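T9SS C-terminal target domain-containing protein (Bacteroides cellulosilyticus, PDB 5JVK) belongs to glycoside hydrolase family 39 and probably hydrolyses O-glycosidic bonds in carbohydrate chains. Local coordinates at residues L42-D47 / V65-Y70. Numbering follows the deposited sequence.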
ATOM      1  N   LEU A  42      23.426 -10.716  10.980  1.00 35.65           N
ATOM      2  CA  LEU A  42      22.015 -10.582  10.603  1.00 33.67           C
ATOM      3  C   LEU A  42      21.175 -11.370  11.596  1.00 32.40           C
ATOM      4  O   LEU A  42      21.238 -12.593  11.606  1.00 32.31           O
ATOM      5  CB  LEU A  42      21.769 -11.109   9.187  1.00 33.27           C
ATOM      6  CG  LEU A  42      22.276 -10.235   8.040  1.00 33.18           C
ATOM      7  CD1 LEU A  42      22.292 -11.029   6.742  1.00 33.45           C
ATOM      8  CD2 LEU A  42      21.439  -8.974   7.886  1.00 33.08           C
ATOM      9  N   VAL A  43      20.389 -10.659  12.408  1.00 31.41           N
ATOM     10  CA  VAL A  43      19.582 -11.252  13.483  1.00 30.30           C
ATOM     11  C   VAL A  43      18.089 -11.117  13.168  1.00 29.54           C
ATOM     12  O   VAL A  43      17.581 -10.005  13.020  1.00 28.88           O
ATOM     13  CB  VAL A  43      19.872 -10.563  14.836  1.00 30.39           C
ATOM     14  CG1 VAL A  43      19.248 -11.351  15.981  1.00 30.32           C
ATOM     15  CG2 VAL A  43      21.374 -10.401  15.047  1.00 30.50           C
ATOM     16  N   ARG A  44      17.393 -12.251  13.089  1.00 29.01           N
ATOM     17  CA  ARG A  44      15.981 -12.288  12.695  1.00 28.64           C
ATOM     18  C   ARG A  44      15.060 -11.825  13.825  1.00 28.97           C
ATOM     19  O   ARG A  44      15.333 -12.084  14.997  1.00 29.74           O
ATOM     20  CB  ARG A  44      15.591 -13.707  12.269  1.00 28.02           C
ATOM     21  CG  ARG A  44      14.200 -13.815  11.664  1.00 27.39           C
ATOM     22  CD  ARG A  44      14.016 -15.064  10.817  1.00 26.73           C
ATOM     23  NE  ARG A  44      14.000 -16.297  11.603  1.00 26.15           N
ATOM     24  CZ  ARG A  44      13.790 -17.515  11.102  1.00 26.16           C
ATOM     25  NH1 ARG A  44      13.572 -17.694   9.799  1.00 26.60           N
ATOM     26  NH2 ARG A  44      13.793 -18.573  11.904  1.00 26.04           N
ATOM     27  N   TYR A  45      13.970 -11.147  13.462  1.00 28.62           N
ATOM     28  CA  TYR A  45      12.963 -10.702  14.432  1.00 28.82           C
ATOM     29  C   TYR A  45      12.312 -11.915  15.111  1.00 28.68           C
ATOM     30  O   TYR A  45      12.070 -12.944  14.467  1.00 27.89           O
ATOM     31  CB  TYR A  45      11.903  -9.816  13.743  1.00 29.01           C
ATOM     32  CG  TYR A  45      10.760  -9.342  14.620  1.00 29.45           C
ATOM     33  CD1 TYR A  45       9.688 -10.188  14.929  1.00 29.55           C
ATOM     34  CD2 TYR A  45      10.730  -8.038  15.116  1.00 29.60           C
ATOM     35  CE1 TYR A  45       8.642  -9.760  15.727  1.00 29.63           C
ATOM     36  CE2 TYR A  45       9.683  -7.601  15.914  1.00 29.72           C
ATOM     37  CZ  TYR A  45       8.642  -8.466  16.214  1.00 29.92           C
ATOM     38  OH  TYR A  45       7.603  -8.042  17.008  1.00 30.75           O
ATOM     39  N   GLY A  46      12.054 -11.787  16.413  1.00 28.69           N
ATOM     40  CA  GLY A  46      11.324 -12.799  17.181  1.00 29.26           C
ATOM     41  C   GLY A  46      12.192 -13.872  17.813  1.00 29.77           C
ATOM     42  O   GLY A  46      12.265 -13.964  19.037  1.00 30.29           O
ATOM     43  N   ASP A  47      12.835 -14.686  16.977  1.00 30.43           N
ATOM     44  CA  ASP A  47      13.620 -15.842  17.435  1.00 30.88           C
ATOM     45  C   ASP A  47      15.147 -15.659  17.369  1.00 30.91           C
ATOM     46  O   ASP A  47      15.888 -16.560  17.765  1.00 30.35           O
ATOM     47  CB  ASP A  47      13.198 -17.110  16.668  1.00 31.43           C
ATOM     48  CG  ASP A  47      13.618 -17.099  15.201  1.00 31.91           C
ATOM     49  OD1 ASP A  47      13.805 -16.010  14.617  1.00 32.36           O
ATOM     50  OD2 ASP A  47      13.752 -18.197  14.623  1.00 32.45           O
ATOM     51  N   VAL A  65      22.398 -16.554   4.028  1.00 31.83           N
ATOM     52  CA  VAL A  65      21.107 -16.522   4.717  1.00 30.49           C
ATOM     53  C   VAL A  65      20.272 -17.711   4.246  1.00 29.96           C
ATOM     54  O   VAL A  65      19.872 -17.765   3.085  1.00 30.10           O
ATOM     55  CB  VAL A  65      20.369 -15.196   4.433  1.00 30.03           C
ATOM     56  CG1 VAL A  65      19.005 -15.170   5.114  1.00 29.81           C
ATOM     57  CG2 VAL A  65      21.223 -14.014   4.882  1.00 29.99           C
ATOM     58  N   THR A  66      20.020 -18.653   5.155  1.00 29.25           N
ATOM     59  CA  THR A  66      19.336 -19.917   4.843  1.00 28.96           C
ATOM     60  C   THR A  66      17.809 -19.899   4.997  1.00 28.52           C
ATOM     61  O   THR A  66      17.142 -20.848   4.571  1.00 28.66           O
ATOM     62  CB  THR A  66      19.875 -21.068   5.717  1.00 29.08           C
ATOM     63  OG1 THR A  66      19.511 -20.848   7.086  1.00 29.54           O
ATOM     64  CG2 THR A  66      21.392 -21.175   5.602  1.00 29.04           C
ATOM     65  N   GLU A  67      17.266 -18.851   5.620  1.00 27.75           N
ATOM     66  CA  GLU A  67      15.817 -18.710   5.824  1.00 26.84           C
ATOM     67  C   GLU A  67      15.361 -17.275   5.582  1.00 25.64           C
ATOM     68  O   GLU A  67      16.117 -16.329   5.797  1.00 25.35           O
ATOM     69  CB  GLU A  67      15.432 -19.110   7.249  1.00 27.11           C
ATOM     70  CG  GLU A  67      15.519 -20.596   7.556  1.00 27.39           C
ATOM     71  CD  GLU A  67      15.055 -20.924   8.969  1.00 28.05           C
ATOM     72  OE1 GLU A  67      14.006 -20.391   9.399  1.00 28.90           O
ATOM     73  OE2 GLU A  67      15.732 -21.718   9.658  1.00 28.18           O
ATOM     74  N   LEU A  68      14.108 -17.127   5.160  1.00 24.84           N
ATOM     75  CA  LEU A  68      13.492 -15.810   4.980  1.00 24.20           C
ATOM     76  C   LEU A  68      13.275 -15.116   6.326  1.00 23.65           C
ATOM     77  O   LEU A  68      13.181 -15.769   7.375  1.00 22.95           O
ATOM     78  CB  LEU A  68      12.144 -15.929   4.254  1.00 24.02           C
ATOM     79  CG  LEU A  68      12.140 -16.500   2.835  1.00 23.91           C
ATOM     80  CD1 LEU A  68      10.718 -16.567   2.304  1.00 23.76           C
ATOM     81  CD2 LEU A  68      13.020 -15.670   1.913  1.00 23.98           C
ATOM     82  N   GLY A  69      13.201 -13.789   6.283  1.00 23.01           N
ATOM     83  CA  GLY A  69      12.907 -13.009   7.469  1.00 22.55           C
ATOM     84  C   GLY A  69      13.221 -11.534   7.363  1.00 22.41           C
ATOM     85  O   GLY A  69      13.850 -11.083   6.409  1.00 22.17           O
ATOM     86  N   TYR A  70      12.739 -10.800   8.359  1.00 22.57           N
ATOM     87  CA  TYR A  70      13.095  -9.416   8.618  1.00 22.74           C
ATOM     88  C   TYR A  70      14.244  -9.449   9.617  1.00 23.36           C
ATOM     89  O   TYR A  70      14.077  -9.949  10.736  1.00 23.46           O
ATOM     90  CB  TYR A  70      11.896  -8.671   9.216  1.00 22.28           C
ATOM     91  CG  TYR A  70      12.124  -7.195   9.426  1.00 21.61           C
ATOM     92  CD1 TYR A  70      12.139  -6.317   8.344  1.00 21.24           C
ATOM     93  CD2 TYR A  70      12.319  -6.670  10.706  1.00 21.28           C
ATOM     94  CE1 TYR A  70      12.346  -4.960   8.523  1.00 21.00           C
ATOM     95  CE2 TYR A  70      12.530  -5.309  10.895  1.00 20.98           C
ATOM     96  CZ  TYR A  70      12.541  -4.462   9.801  1.00 20.81           C
ATOM     97  OH  TYR A  70      12.748  -3.123   9.972  1.00 20.24           O
TER
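The guanidinium of R44 reaches across to 65-70 and meets both the backbone carbonyl of L68 and the carboxylate of E67. NH1 donates to L68 O at 3.1 Å, within the guanidinium plane and almost in line with the carbonyl bond, and also to E67 OE1 at 2.8 Å. This second bond, the core of a salt bridge, comes from above the carboxylate plane, the two flat groups being turned 67° apart; NH2 adds a weak bond to the same OE1. On its other edge the guanidinium holds D47 side-on: NE donates to OD1 at 3.0 Å and NH2 to OD2 at 2.7 Å, each oxygen using its syn lone pair. All three nitrogens therefore have acceptors, and the two carboxylates, which would probably repel one another, share one positive charge. CG anti to the backbone N (chi1 -172°) and an extended chi2 bring R44 CD to 4.1 Å from G69 CA, where a CB on G69 would collide with it, and the bend at chi3 then turns the guanidinium toward L68 O and E67. With an alanine here in place of R44, L68 O would probably lose this donor and the E67 and D47 carboxylates their shared positive mate, leaving both free to turn.

Beside this network, Y45 N donates to Y70 O at 3.0 Å, and R44 CA makes a CA-H...O contact with the same oxygen. Farther along, the side chains of L42 and V65 cross at about a right angle and touch through CD1 and CG2, 3.7 Å apart. Strands 37-44 and 69-78 are antiparallel neighbours, and the buried arginine builds a salt-bridge network closing the end of the N-terminal β-sheet domain where it meets the rest of the chain, with Y70 OH hydrogen-bonded to P401 O and the Y45 ring edge-to-face with W471.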